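Local atomic coordinates of holo-[acyl-carrier-protein] synthase (Neisseria meningitidis FAM18, PDB entry 5SUV), a protein that belongs to the 4'-phosphopantetheinyl transferase superfamily and, as a trimer of small alpha/beta subunits, binds coenzyme A in pockets where neighbouring subunits meet. Residues R18-K21 / A26-G29; L50-A55 / M111-D116; E58-A63 / P87-G92. One frame throughout, in Å; residues are numbered along the deposited sequence.

Contact 1 (R18-K21 / A26-G29); sequences RLNK and AFAG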
loop_
_atom_site.group_PDB
_atom_site.type_symbol
_atom_site.label_atom_id
_atom_site.label_comp_id
_atom_site.label_asym_id
_atom_site.label_seq_id
_atom_site.Cartn_x
_atom_site.Cartn_y
_atom_site.Cartn_z
ATOM N N ARG A 18 9.945 -21.848 1.018
ATOM C CA ARG A 18 9.481 -22.892 1.928
ATOM C C ARG A 18 8.282 -23.624 1.348
ATOM O O ARG A 18 8.224 -24.859 1.365
ATOM C CB ARG A 18 9.121 -22.300 3.287
ATOM C CG ARG A 18 10.310 -21.756 4.067
ATOM C CD ARG A 18 9.937 -21.398 5.512
ATOM N NE ARG A 18 8.506 -21.132 5.683
ATOM C CZ ARG A 18 7.609 -22.017 6.122
ATOM N NH1 ARG A 18 7.974 -23.251 6.452
ATOM N NH2 ARG A 18 6.332 -21.669 6.234
ATOM N N LEU A 19 7.312 -22.872 0.826
ATOM C CA LEU A 19 6.111 -23.489 0.276
ATOM C C LEU A 19 6.438 -24.369 -0.925
ATOM O O LEU A 19 5.872 -25.457 -1.077
ATOM C CB LEU A 19 5.095 -22.410 -0.099
ATOM C CG LEU A 19 4.467 -21.662 1.085
ATOM C CD1 LEU A 19 3.672 -20.444 0.636
ATOM C CD2 LEU A 19 3.565 -22.599 1.883
ATOM N N ASN A 20 7.339 -23.916 -1.798
ATOM C CA ASN A 20 7.787 -24.778 -2.887
ATOM C C ASN A 20 8.460 -26.031 -2.344
ATOM O O ASN A 20 8.254 -27.135 -2.863
ATOM C CB ASN A 20 8.754 -24.023 -3.797
ATOM C CG ASN A 20 8.052 -23.063 -4.718
ATOM O OD1 ASN A 20 6.868 -23.222 -5.014
ATOM N ND2 ASN A 20 8.781 -22.051 -5.178
ATOM N N LYS A 21 9.265 -25.879 -1.293
ATOM C CA LYS A 21 10.047 -27.005 -0.796
ATOM C C LYS A 21 9.153 -28.077 -0.190
ATOM O O LYS A 21 9.382 -29.273 -0.403
ATOM C CB LYS A 21 11.072 -26.520 0.228
ATOM C CG LYS A 21 12.038 -27.607 0.691
ATOM C CD LYS A 21 13.108 -27.035 1.615
ATOM C CE LYS A 21 14.053 -28.103 2.120
ATOM N NZ LYS A 21 15.067 -27.509 3.041
ATOM N N ALA A 26 3.267 -28.677 -6.577
ATOM C CA ALA A 26 1.846 -28.589 -6.252
ATOM C C ALA A 26 1.467 -27.218 -5.704
ATOM O O ALA A 26 0.297 -26.815 -5.786
ATOM C CB ALA A 26 1.474 -29.670 -5.241
ATOM N N PHE A 27 2.419 -26.492 -5.120
ATOM C CA PHE A 27 2.119 -25.135 -4.686
ATOM C C PHE A 27 1.776 -24.261 -5.884
ATOM O O PHE A 27 0.696 -23.667 -5.947
ATOM C CB PHE A 27 3.292 -24.554 -3.897
ATOM C CG PHE A 27 3.089 -23.129 -3.479
ATOM C CD1 PHE A 27 2.061 -22.782 -2.622
ATOM C CD2 PHE A 27 3.932 -22.136 -3.938
ATOM C CE1 PHE A 27 1.875 -21.473 -2.238
ATOM C CE2 PHE A 27 3.753 -20.825 -3.552
ATOM C CZ PHE A 27 2.730 -20.492 -2.704
ATOM N N ALA A 28 2.679 -24.189 -6.864
ATOM C CA ALA A 28 2.397 -23.399 -8.056
ATOM C C ALA A 28 1.115 -23.871 -8.731
ATOM O O ALA A 28 0.350 -23.062 -9.269
ATOM C CB ALA A 28 3.569 -23.475 -9.029
ATOM N N GLY A 29 0.862 -25.180 -8.711
ATOM C CA GLY A 29 -0.359 -25.698 -9.295
ATOM C C GLY A 29 -1.600 -25.277 -8.546
ATOM O O GLY A 29 -2.695 -25.276 -9.121
#
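Leu19 and Asn20 of helix 13-23 close on the aromatic ring of Phe27 in helix 25-31, one from above and one from the rim. The apolar part belongs to Leu19. Its CB stands 3.8 Å from the centroid of the Phe27 ring and only 1° from the ring normal, a CH-pi contact centred so well that all six ring carbons are about equally far from the methylene. The isobutyl branch then runs out over the ring towards its far end, where Leu19 CD1 comes to 3.5 Å from Phe27 CZ and equally near CE1. One residue thus covers the centre of the face with its CB and the outer carbons with a methyl. Phe27 offers that face because its ring carbon CG is trans to the backbone N (chi1 177°), which carries the ring off its own helix and towards helix 13-23.

The polar part is a single approach by Asn20. Its OD1 lies 3.3 Å from Phe27 CD2, close to the ring plane, so a carbonyl oxygen faces the C-H rim and not the pi cloud. This match of charge is weakly attractive at most and falls short of a conventional hydrogen bond. The amide is turned 68° from the ring plane, and the two side chains cross at nearly a right angle.

The backbones approach most closely at Asn20 and Phe27, whose CA atoms are 6.0 Å apart, where consecutive helices 13-23 and 25-31 meet at a short link. Leu50 of helix 46-63 touches Asn20, Phe27 and Ala28, so the corner rests on the long helix of the subunit. The Phe27 side chain also comes within about 4 Å of a bound coenzyme A, placing this helical pair beside the ligand.

Contact 2 (L50-A55 / M111-D116); sequences LAKRFA and MSDEED. With COA (coenzyme A), chain F.
Lys52 meets Asp113 carbon first: Lys52 CE is 3.3 Å from Asp113 OD2, whereas Lys52 NZ is 3.5 Å from the same oxygen. The salt bridge is therefore long, and its exact geometry is doubtful because NZ is modelled too close to the 3'-phosphate of coenzyme A. The same doubt attaches to the hydrogen bond from Lys52 NZ to O3B of the ligand. Extended beyond CG, the lysine chain carries the ammonium group off the helix to lie between a carboxylate and the phosphate, two negative groups whose charge it would probably help to offset. Asp113 turns to meet it with chi1 at 65°, its CG lodged between backbone N and carbonyl carbon.

At the root of the lysine the thioether of Met111 packs on the helix: Met111 SD lies 3.8 Å from Lys52 CB and 3.5 Å from Lys52 O, and a bend at chi3 of -68° brings Met111 CE to 3.5 Å from the phosphate oxygen O8A. Ser112, facing away from the helix, donates a hydrogen bond from OG to O2A of coenzyme A, 3.3 Å. All four residues line the coenzyme A pocket.

Helix 46-63 here lies against the three-stranded antiparallel sheet, with Val118 of strand 117-125 touching both Lys52 and Asp113. Strand 106-114 is outermost in the sheet within this chain, and Lys62 NZ of the second subunit hydrogen-bonds to Met111 O.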
loop_
_atom_site.group_PDB
_atom_site.type_symbol
_atom_site.label_atom_id
_atom_site.label_comp_id
_atom_site.label_asym_id
_atom_site.label_seq_id
_atom_site.Cartn_x
_atom_site.Cartn_y
_atom_site.Cartn_z
ATOM N N LEU A 50 6.069 -16.509 -8.658
ATOM C CA LEU A 50 5.048 -17.021 -7.746
ATOM C C LEU A 50 4.729 -16.018 -6.649
ATOM O O LEU A 50 3.566 -15.860 -6.264
ATOM C CB LEU A 50 5.500 -18.340 -7.121
ATOM C CG LEU A 50 5.341 -19.628 -7.914
ATOM C CD1 LEU A 50 5.989 -20.771 -7.156
ATOM C CD2 LEU A 50 3.878 -19.915 -8.158
ATOM N N ALA A 51 5.752 -15.344 -6.110
ATOM C CA ALA A 51 5.521 -14.405 -5.020
ATOM C C ALA A 51 4.596 -13.273 -5.451
ATOM O O ALA A 51 3.670 -12.906 -4.726
ATOM C CB ALA A 51 6.856 -13.845 -4.520
ATOM N N LYS A 52 4.850 -12.692 -6.626
ATOM C CA LYS A 52 4.028 -11.584 -7.112
ATOM C C LYS A 52 2.594 -12.032 -7.360
ATOM O O LYS A 52 1.641 -11.327 -7.000
ATOM C CB LYS A 52 4.625 -11.009 -8.399
ATOM C CG LYS A 52 5.881 -10.156 -8.164
ATOM C CD LYS A 52 6.378 -9.486 -9.432
ATOM C CE LYS A 52 7.621 -8.639 -9.146
ATOM N NZ LYS A 52 8.230 -8.087 -10.384
ATOM N N ARG A 53 2.420 -13.201 -7.972
ATOM C CA ARG A 53 1.072 -13.709 -8.204
ATOM C C ARG A 53 0.361 -13.979 -6.885
ATOM O O ARG A 53 -0.800 -13.602 -6.709
ATOM C CB ARG A 53 1.121 -14.977 -9.069
ATOM C CG ARG A 53 1.751 -14.810 -10.442
ATOM C CD ARG A 53 1.244 -13.582 -11.157
ATOM N NE ARG A 53 1.499 -13.603 -12.602
ATOM C CZ ARG A 53 2.662 -13.306 -13.173
ATOM N NH1 ARG A 53 3.715 -12.977 -12.436
ATOM N NH2 ARG A 53 2.776 -13.337 -14.487
ATOM N N PHE A 54 1.053 -14.605 -5.935
ATOM C CA PHE A 54 0.452 -14.892 -4.640
ATOM C C PHE A 54 0.020 -13.604 -3.948
ATOM O O PHE A 54 -1.109 -13.502 -3.456
ATOM C CB PHE A 54 1.443 -15.686 -3.783
ATOM C CG PHE A 54 0.870 -16.226 -2.513
ATOM C CD1 PHE A 54 -0.104 -17.198 -2.533
ATOM C CD2 PHE A 54 1.317 -15.761 -1.286
ATOM C CE1 PHE A 54 -0.643 -17.693 -1.361
ATOM C CE2 PHE A 54 0.783 -16.254 -0.110
ATOM C CZ PHE A 54 -0.188 -17.236 -0.149
ATOM N N ALA A 55 0.896 -12.594 -3.921
ATOM C CA ALA A 55 0.523 -11.343 -3.262
ATOM C C ALA A 55 -0.636 -10.666 -3.985
ATOM O O ALA A 55 -1.557 -10.149 -3.348
ATOM C CB ALA A 55 1.710 -10.384 -3.191
ATOM N N MET A 111 2.320 -3.482 -7.990
ATOM C CA MET A 111 3.226 -4.348 -7.261
ATOM C C MET A 111 4.599 -3.706 -7.165
ATOM O O MET A 111 4.985 -2.905 -8.014
ATOM C CB MET A 111 3.307 -5.717 -7.935
ATOM C CG MET A 111 2.011 -6.503 -7.721
ATOM S SD MET A 111 2.096 -8.134 -8.425
ATOM C CE MET A 111 2.150 -7.748 -10.157
ATOM N N SER A 112 5.319 -4.083 -6.118
ATOM C CA SER A 112 6.704 -3.675 -5.951
ATOM C C SER A 112 7.436 -4.755 -5.173
ATOM O O SER A 112 6.834 -5.549 -4.447
ATOM C CB SER A 112 6.810 -2.325 -5.226
ATOM O OG SER A 112 8.163 -1.895 -5.124
ATOM N N ASP A 113 8.754 -4.772 -5.313
ATOM C CA ASP A 113 9.538 -5.702 -4.525
ATOM C C ASP A 113 10.879 -5.067 -4.213
ATOM O O ASP A 113 11.401 -4.273 -4.996
ATOM C CB ASP A 113 9.733 -7.029 -5.254
ATOM C CG ASP A 113 10.550 -6.883 -6.513
ATOM O OD1 ASP A 113 11.776 -6.697 -6.399
ATOM O OD2 ASP A 113 9.970 -6.973 -7.617
ATOM N N GLU A 114 11.421 -5.440 -3.060
ATOM C CA GLU A 114 12.726 -4.968 -2.607
ATOM C C GLU A 114 13.291 -6.021 -1.671
ATOM O O GLU A 114 12.678 -6.332 -0.642
ATOM C CB GLU A 114 12.605 -3.619 -1.899
ATOM C CG GLU A 114 13.931 -3.003 -1.448
ATOM C CD GLU A 114 14.680 -2.303 -2.569
ATOM O OE1 GLU A 114 14.670 -2.801 -3.710
ATOM O OE2 GLU A 114 15.281 -1.237 -2.295
ATOM N N GLU A 115 14.451 -6.571 -2.032
ATOM C CA GLU A 115 15.108 -7.633 -1.266
ATOM C C GLU A 115 14.123 -8.787 -1.146
ATOM O O GLU A 115 13.674 -9.309 -2.180
ATOM C CB GLU A 115 15.600 -7.078 0.073
ATOM C CG GLU A 115 16.582 -5.940 -0.011
ATOM C CD GLU A 115 16.972 -5.449 1.365
ATOM O OE1 GLU A 115 17.324 -6.294 2.216
ATOM O OE2 GLU A 115 16.904 -4.225 1.606
ATOM N N ASP A 116 13.746 -9.198 0.057
ATOM C CA ASP A 116 12.916 -10.360 0.289
ATOM C C ASP A 116 11.428 -10.053 0.247
ATOM O O ASP A 116 10.629 -10.989 0.293
ATOM C CB ASP A 116 13.248 -10.962 1.658
ATOM C CG ASP A 116 12.536 -12.272 1.905
ATOM O OD1 ASP A 116 12.706 -13.195 1.087
ATOM O OD2 ASP A 116 11.809 -12.377 2.912
HETATM N N1A COA F . 3.165 1.004 -14.977
HETATM C C2A COA F . 2.846 0.495 -13.780
HETATM N N3A COA F . 3.460 -0.465 -13.144
HETATM C C4A COA F . 4.573 -1.016 -13.817
HETATM C C5A COA F . 5.025 -0.599 -15.104
HETATM C C6A COA F . 4.264 0.435 -15.631
HETATM N N6A COA F . 4.585 0.915 -16.807
HETATM N N7A COA F . 6.047 -1.232 -15.491
HETATM C C8A COA F . 6.263 -2.071 -14.513
HETATM N N9A COA F . 5.407 -1.975 -13.478
HETATM C C1B COA F . 5.387 -2.757 -12.300
HETATM C C2B COA F . 5.286 -4.326 -12.661
HETATM O O2B COA F . 4.323 -4.991 -11.932
HETATM C C3B COA F . 6.675 -4.754 -12.197
HETATM O O3B COA F . 6.725 -5.996 -11.704
HETATM P P3B COA F . 6.114 -7.250 -12.818
HETATM O O7A COA F . 6.861 -8.271 -12.218
HETATM O O8A COA F . 4.664 -7.237 -12.553
HETATM O O9A COA F . 6.546 -6.673 -14.097
HETATM C C4B COA F . 6.858 -3.724 -11.060
HETATM O O4B COA F . 6.552 -2.527 -11.668
HETATM C C5B COA F . 8.254 -3.694 -10.536
HETATM O O5B COA F . 8.223 -2.850 -9.382
HETATM P P1A COA F . 9.639 -2.284 -8.968
HETATM O O1A COA F . 10.605 -3.376 -8.704
HETATM O O2A COA F . 9.417 -1.118 -8.073
HETATM O O3A COA F . 10.189 -1.756 -10.408
HETATM P P2A COA F . 11.595 -1.141 -10.402
HETATM O O4A COA F . 11.808 -0.251 -9.308
HETATM O O5A COA F . 12.703 -2.090 -10.807
HETATM O O6A COA F . 11.441 -0.146 -11.705
HETATM C CBP COA F . 10.056 1.480 -12.663
HETATM C CCP COA F . 10.456 0.768 -11.417
HETATM C CDP COA F . 9.156 0.595 -13.362
HETATM C CEP COA F . 9.288 2.729 -12.324
HETATM C CAP COA F . 11.258 1.873 -13.578
HETATM O OAP COA F . 10.844 2.607 -14.665
HETATM C C9P COA F . 12.320 2.758 -12.895
HETATM O O9P COA F . 12.107 3.958 -12.804
HETATM N N8P COA F . 13.541 2.168 -12.449
HETATM C C7P COA F . 14.626 2.961 -11.772
HETATM C C6P COA F . 14.708 4.392 -12.263
HETATM C C5P COA F . 16.156 4.847 -12.360
HETATM O O5P COA F . 16.543 5.458 -13.300
HETATM N N4P COA F . 17.038 4.568 -11.320
HETATM C C3P COA F . 18.431 5.002 -11.424
HETATM C C2P COA F . 18.645 6.378 -10.850
HETATM S S1P COA F . 18.856 7.651 -12.165
#

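Contact 3 (E58-A63 / P87-G92); sequences EAFAKA and PEFFYG. With COA (coenzyme A), chain D.
An aromatic cluster of Phe60, Phe89 and Tyr91 joins the end of helix 46-63 to strand 87-91. Its main element is a T-shaped pair in which Phe60 supplies the edge and Phe89 the face. The ring planes stand at 68° with centroids 5.0 Å apart, and Phe60 CD2 sits over the centre of the Phe89 ring, 3.8 Å from Phe89 CE2. Phe60 CB adds an aliphatic contact, 3.8 Å from Phe89 CZ, so both the root and the rim of Phe60 rest on the same ring.

Tyr91 takes the outer end. Its CE1 approaches Phe60 CE2 to 3.4 Å, the closest contact between the two segments, and its hydroxyl oxygen also lies near that carbon. The planes meet at 47°, an oblique pairing. With CG trans to the backbone N (chi1 180°), the Phe60 ring is directed towards the strand, where it meets both partners.

Phe89 and Tyr91, being alternate residues, turn to the same side of the two-stranded hairpin formed by strands 77-81 and 87-91, and this hairpin lies against the helix. Ile77, Val107, Leu95 and Leu99 also touch Phe60, which brings helix 93-102 and strand 106-114 into the same apolar cluster. The helix presents a different side to coenzyme A: Lys62 NZ donates to O5B and to O2A of the ligand, 3.0 Å each. The same nitrogen also hydrogen-bonds to Thr8 O and to Met111 O of the third subunit.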
loop_
_atom_site.group_PDB
_atom_site.type_symbol
_atom_site.label_atom_id
_atom_site.label_comp_id
_atom_site.label_asym_id
_atom_site.label_seq_id
_atom_site.Cartn_x
_atom_site.Cartn_y
_atom_site.Cartn_z
ATOM N N GLU A 58 -3.907 -12.518 -3.318
ATOM C CA GLU A 58 -4.392 -12.304 -1.967
ATOM C C GLU A 58 -4.926 -10.885 -1.797
ATOM O O GLU A 58 -5.964 -10.688 -1.157
ATOM C CB GLU A 58 -3.289 -12.608 -0.952
ATOM C CG GLU A 58 -2.948 -14.080 -0.859
ATOM C CD GLU A 58 -2.271 -14.453 0.449
ATOM O OE1 GLU A 58 -2.570 -15.540 0.992
ATOM O OE2 GLU A 58 -1.437 -13.657 0.934
ATOM N N ALA A 59 -4.236 -9.881 -2.359
ATOM C CA ALA A 59 -4.729 -8.516 -2.231
ATOM C C ALA A 59 -6.038 -8.359 -2.984
ATOM O O ALA A 59 -6.942 -7.657 -2.523
ATOM C CB ALA A 59 -3.708 -7.507 -2.738
ATOM N N PHE A 60 -6.161 -9.009 -4.148
ATOM C CA PHE A 60 -7.433 -8.996 -4.859
ATOM C C PHE A 60 -8.554 -9.531 -3.972
ATOM O O PHE A 60 -9.614 -8.911 -3.831
ATOM C CB PHE A 60 -7.322 -9.819 -6.149
ATOM C CG PHE A 60 -8.613 -9.864 -6.944
ATOM C CD1 PHE A 60 -9.612 -10.763 -6.616
ATOM C CD2 PHE A 60 -8.814 -8.998 -8.001
ATOM C CE1 PHE A 60 -10.799 -10.809 -7.340
ATOM C CE2 PHE A 60 -9.995 -9.030 -8.729
ATOM C CZ PHE A 60 -10.989 -9.935 -8.388
ATOM N N ALA A 61 -8.341 -10.705 -3.375
ATOM C CA ALA A 61 -9.401 -11.346 -2.607
ATOM C C ALA A 61 -9.812 -10.486 -1.408
ATOM O O ALA A 61 -10.977 -10.474 -0.996
ATOM C CB ALA A 61 -8.922 -12.734 -2.191
ATOM N N LYS A 62 -8.876 -9.710 -0.875
ATOM C CA LYS A 62 -9.215 -8.771 0.177
ATOM C C LYS A 62 -9.984 -7.576 -0.369
ATOM O O LYS A 62 -10.911 -7.080 0.274
ATOM C CB LYS A 62 -7.945 -8.302 0.859
ATOM C CG LYS A 62 -7.213 -9.372 1.644
ATOM C CD LYS A 62 -5.979 -8.782 2.273
ATOM C CE LYS A 62 -5.144 -9.849 2.892
ATOM N NZ LYS A 62 -3.850 -9.324 3.341
ATOM N N ALA A 63 -9.568 -7.065 -1.524
ATOM C CA ALA A 63 -10.200 -5.876 -2.078
ATOM C C ALA A 63 -11.657 -6.116 -2.450
ATOM O O ALA A 63 -12.432 -5.162 -2.520
ATOM C CB ALA A 63 -9.426 -5.406 -3.312
ATOM N N PRO A 87 0.901 -3.945 -14.573
ATOM C CA PRO A 87 0.191 -5.186 -14.256
ATOM C C PRO A 87 -1.309 -4.955 -14.231
ATOM O O PRO A 87 -1.782 -3.865 -13.893
ATOM C CB PRO A 87 0.716 -5.549 -12.865
ATOM C CG PRO A 87 0.993 -4.219 -12.242
ATOM C CD PRO A 87 1.496 -3.338 -13.366
ATOM N N GLU A 88 -2.056 -6.006 -14.584
ATOM C CA GLU A 88 -3.513 -5.943 -14.609
ATOM C C GLU A 88 -4.081 -7.352 -14.455
ATOM O O GLU A 88 -3.422 -8.348 -14.765
ATOM C CB GLU A 88 -4.017 -5.282 -15.900
ATOM C CG GLU A 88 -3.530 -5.952 -17.165
ATOM C CD GLU A 88 -3.815 -5.137 -18.416
ATOM O OE1 GLU A 88 -4.082 -3.920 -18.296
ATOM O OE2 GLU A 88 -3.766 -5.715 -19.520
ATOM N N PHE A 89 -5.320 -7.418 -13.979
ATOM C CA PHE A 89 -5.985 -8.693 -13.719
ATOM C C PHE A 89 -6.738 -9.190 -14.942
ATOM O O PHE A 89 -7.293 -8.395 -15.707
ATOM C CB PHE A 89 -6.975 -8.562 -12.561
ATOM C CG PHE A 89 -6.336 -8.377 -11.225
ATOM C CD1 PHE A 89 -5.619 -9.404 -10.640
ATOM C CD2 PHE A 89 -6.470 -7.179 -10.542
ATOM C CE1 PHE A 89 -5.041 -9.234 -9.397
ATOM C CE2 PHE A 89 -5.893 -7.003 -9.290
ATOM C CZ PHE A 89 -5.191 -8.026 -8.720
ATOM N N PHE A 90 -6.764 -10.511 -15.109
ATOM C CA PHE A 90 -7.724 -11.178 -15.981
ATOM C C PHE A 90 -8.397 -12.268 -15.158
ATOM O O PHE A 90 -7.879 -12.692 -14.121
ATOM C CB PHE A 90 -7.056 -11.726 -17.253
ATOM C CG PHE A 90 -6.196 -12.931 -17.029
ATOM C CD1 PHE A 90 -6.756 -14.198 -17.014
ATOM C CD2 PHE A 90 -4.823 -12.805 -16.875
ATOM C CE1 PHE A 90 -5.969 -15.310 -16.822
ATOM C CE2 PHE A 90 -4.029 -13.923 -16.694
ATOM C CZ PHE A 90 -4.603 -15.171 -16.656
ATOM N N TYR A 91 -9.599 -12.672 -15.573
ATOM C CA TYR A 91 -10.462 -13.448 -14.703
ATOM C C TYR A 91 -10.950 -14.705 -15.397
ATOM O O TYR A 91 -11.208 -14.709 -16.604
ATOM C CB TYR A 91 -11.678 -12.636 -14.254
ATOM C CG TYR A 91 -11.300 -11.314 -13.697
ATOM C CD1 TYR A 91 -10.569 -11.243 -12.531
ATOM C CD2 TYR A 91 -11.666 -10.138 -14.324
ATOM C CE1 TYR A 91 -10.203 -10.034 -12.001
ATOM C CE2 TYR A 91 -11.311 -8.905 -13.779
ATOM C CZ TYR A 91 -10.575 -8.868 -12.634
ATOM O OH TYR A 91 -10.210 -7.652 -12.081
ATOM N N GLY A 92 -11.076 -15.765 -14.606
ATOM C CA GLY A 92 -11.802 -16.942 -15.030
ATOM C C GLY A 92 -13.266 -16.577 -15.151
ATOM O O GLY A 92 -13.751 -15.656 -14.495
HETATM N N1A COA D . -11.898 -9.345 3.138
HETATM C C2A COA D . -10.842 -8.511 3.274
HETATM N N3A COA D . -9.817 -8.657 4.104
HETATM C C4A COA D . -9.873 -9.784 4.898
HETATM C C5A COA D . -10.917 -10.765 4.885
HETATM C C6A COA D . -11.923 -10.453 3.942
HETATM N N6A COA D . -12.943 -11.216 3.822
HETATM N N7A COA D . -10.709 -11.723 5.753
HETATM C C8A COA D . -9.568 -11.360 6.294
HETATM N N9A COA D . -9.034 -10.217 5.809
HETATM C C1B COA D . -7.797 -9.496 6.216
HETATM C C2B COA D . -7.862 -9.195 7.783
HETATM O O2B COA D . -7.559 -7.890 8.057
HETATM C C3B COA D . -6.736 -10.178 8.254
HETATM O O3B COA D . -6.061 -9.754 9.293
HETATM P P3B COA D . -6.933 -9.534 10.816
HETATM O O7A COA D . -7.786 -10.614 10.882
HETATM O O8A COA D . -7.619 -8.218 10.624
HETATM O O9A COA D . -5.819 -9.563 11.735
HETATM C C4B COA D . -5.824 -10.085 7.020
HETATM O O4B COA D . -6.678 -10.241 5.951
HETATM C C5B COA D . -4.709 -11.131 6.965
HETATM O O5B COA D . -3.918 -10.834 5.876
HETATM P P1A COA D . -2.526 -11.635 5.828
HETATM O O1A COA D . -1.787 -11.380 6.992
HETATM O O2A COA D . -2.003 -11.420 4.442
HETATM O O3A COA D . -3.132 -13.153 6.116
HETATM P P2A COA D . -3.111 -14.290 5.021
HETATM O O4A COA D . -3.603 -15.412 5.710
HETATM O O5A COA D . -1.837 -14.250 4.227
HETATM O O6A COA D . -4.302 -13.933 3.843
HETATM C CBP COA D . -6.595 -14.225 3.308
HETATM C CCP COA D . -5.510 -13.843 4.370
HETATM C CDP COA D . -7.734 -13.278 3.459
HETATM C CEP COA D . -6.130 -14.197 1.876
HETATM C CAP COA D . -7.029 -15.598 3.651
HETATM O OAP COA D . -7.647 -15.595 4.893
HETATM C C9P COA D . -7.997 -16.187 2.671
HETATM O O9P COA D . -9.100 -15.773 2.599
HETATM N N8P COA D . -7.604 -17.244 1.880
HETATM C C7P COA D . -6.286 -17.812 1.937
HETATM C C6P COA D . -6.435 -19.342 1.976
HETATM C C5P COA D . -5.324 -19.918 1.178
HETATM O O5P COA D . -5.484 -20.376 0.089
HETATM N N4P COA D . -4.060 -19.920 1.746
HETATM C C3P COA D . -2.927 -20.427 0.967
HETATM C C2P COA D . -3.092 -21.877 0.599
HETATM S S1P COA D . -1.770 -22.272 -0.529
#

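From the N terminus, contact 1 closes first, a loop of four residues, most of them helical, where helix 13-23 gives way to helix 25-31. Contact 2 opens later, on helix 46-63, and spans 55 residues before strand 106-114 completes it. Contact 3 starts further along the same helix and ends at strand 87-91, so it lies wholly within the span of contact 2. Contacts 2 and 3 share helix 46-63, which also meets contact 1 through Leu50; separately, Met111 of contact 2 touches Pro87 of contact 3. Together they tie the N-terminal helices, the three-stranded sheet and the hairpin to one central helix.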